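Local coordinates for uncharacterized protein (Bacteroides eggerthii DSM 20697, PDB 4ECO) that is of unknown function but carries leucine-rich repeats, a curved scaffold that in many relatives binds other proteins, so a role in protein binding is probable, at residues K64-D67 / M68-A71. Residues are numbered along the deposited sequence; the frame is centred on the assembly and turned at random.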
# COMPACT_ATOMS: atom_id res chain seq x y z
N LYS A 64 -27.74 32.46 -15.91
CA LYS A 64 -29.04 31.97 -15.46
C LYS A 64 -29.49 32.84 -14.28
O LYS A 64 -28.70 33.66 -13.82
CB LYS A 64 -28.98 30.47 -15.10
CG LYS A 64 -28.04 30.03 -13.98
CD LYS A 64 -27.49 28.68 -14.37
CE LYS A 64 -27.14 27.77 -13.23
NZ LYS A 64 -26.79 26.41 -13.73
N GLU A 65 -30.75 32.71 -13.83
CA GLU A 65 -31.30 33.47 -12.71
C GLU A 65 -30.47 33.28 -11.44
O GLU A 65 -29.91 32.21 -11.25
CB GLU A 65 -32.76 33.08 -12.46
CG GLU A 65 -33.69 33.77 -13.45
CD GLU A 65 -33.88 35.26 -13.21
OE1 GLU A 65 -33.67 35.70 -12.06
OE2 GLU A 65 -34.30 35.97 -14.16
N LEU A 66 -30.37 34.36 -10.62
CA LEU A 66 -29.58 34.48 -9.39
C LEU A 66 -29.86 33.39 -8.42
O LEU A 66 -28.91 32.87 -7.83
CB LEU A 66 -29.81 35.84 -8.70
CG LEU A 66 -29.08 36.15 -7.37
CD1 LEU A 66 -27.57 35.98 -7.49
CD2 LEU A 66 -29.42 37.55 -6.86
N ASP A 67 -31.14 33.00 -8.24
CA ASP A 67 -31.46 31.93 -7.29
C ASP A 67 -31.08 30.50 -7.85
O ASP A 67 -31.14 29.53 -7.12
CB ASP A 67 -32.95 32.00 -6.84
CG ASP A 67 -34.01 31.73 -7.89
OD1 ASP A 67 -33.69 31.78 -9.10
OD2 ASP A 67 -35.17 31.47 -7.50
N MSE A 68 -30.62 30.41 -9.11
CA MSE A 68 -30.21 29.16 -9.75
C MSE A 68 -28.69 28.97 -9.72
O MSE A 68 -28.17 27.93 -10.14
CB MSE A 68 -30.71 29.11 -11.21
CG MSE A 68 -32.22 28.98 -11.35
SE MSE A 68 -32.87 27.39 -10.37
CE MSE A 68 -33.74 28.20 -8.71
N TRP A 69 -27.98 29.99 -9.21
CA TRP A 69 -26.53 30.03 -9.16
C TRP A 69 -25.93 28.93 -8.26
O TRP A 69 -24.73 28.66 -8.36
CB TRP A 69 -26.06 31.41 -8.72
CG TRP A 69 -26.17 32.50 -9.77
CD1 TRP A 69 -26.92 32.50 -10.91
CD2 TRP A 69 -25.52 33.77 -9.72
NE1 TRP A 69 -26.76 33.68 -11.59
CE2 TRP A 69 -25.89 34.48 -10.89
CE3 TRP A 69 -24.62 34.37 -8.82
CZ2 TRP A 69 -25.41 35.76 -11.17
CZ3 TRP A 69 -24.15 35.65 -9.09
CH2 TRP A 69 -24.54 36.32 -10.26
N GLY A 70 -26.78 28.26 -7.48
CA GLY A 70 -26.35 27.16 -6.62
C GLY A 70 -26.11 25.87 -7.38
O GLY A 70 -25.33 25.02 -6.93
N ALA A 71 -26.79 25.74 -8.54
CA ALA A 71 -26.71 24.62 -9.46
C ALA A 71 -25.41 24.70 -10.28
O ALA A 71 -25.34 25.35 -11.32
CB ALA A 71 -27.93 24.59 -10.36
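E65 and M68 are joined by a backbone hydrogen bond, M68 N to E65 O at 2.9 Å, and one residue later W69 N reaches L66 O in a weak bond of 3.3 Å. Two successive bonds to the residue three positions back identify a short 3-10 segment running from L66 through M68. A type I beta turn from M68 to A71 follows directly, closed by A71 N on M68 O. The whole run is a surface loop between helix 27-41 and strand 75-77, within the N-terminal leucine-rich repeat region. W69 carries the side-chain contact by running its indole back alongside the 3-10 segment toward K64. Its NE1 donates to K64 O at 3.0 Å. The acceptor lies 8° from the ring plane, whereas NE1 stands above the K64 carbonyl plane, so the bond is in line with the ring but misses a lone pair. L66 sends CD1 over one indole face, 3.7 Å from the centroid of the six-membered ring. That methyl sits 15° off the ring normal, a CH-pi contact. The leucine CG, anti to the backbone N (chi1 179°), lies beside the carbonyl carbon, the side on which the chain continues to W69, and from there CD1 reaches the ring face. Both side chains also rest on helix 27-41, L66 on I29 and L33 and W69 on Y32 and K36, while F62 meets the indole edge-to-face. Losing the indole to an alanine here is likely to leave K64 O without its NE1 donor and to open a gap beside L66 CD1. The K64 side chain, bent at chi2, runs past M68 O to the end of the beta turn, where NZ donates a hydrogen bond to A71 O at 3.0 Å, slightly tilted from that carbonyl's plane.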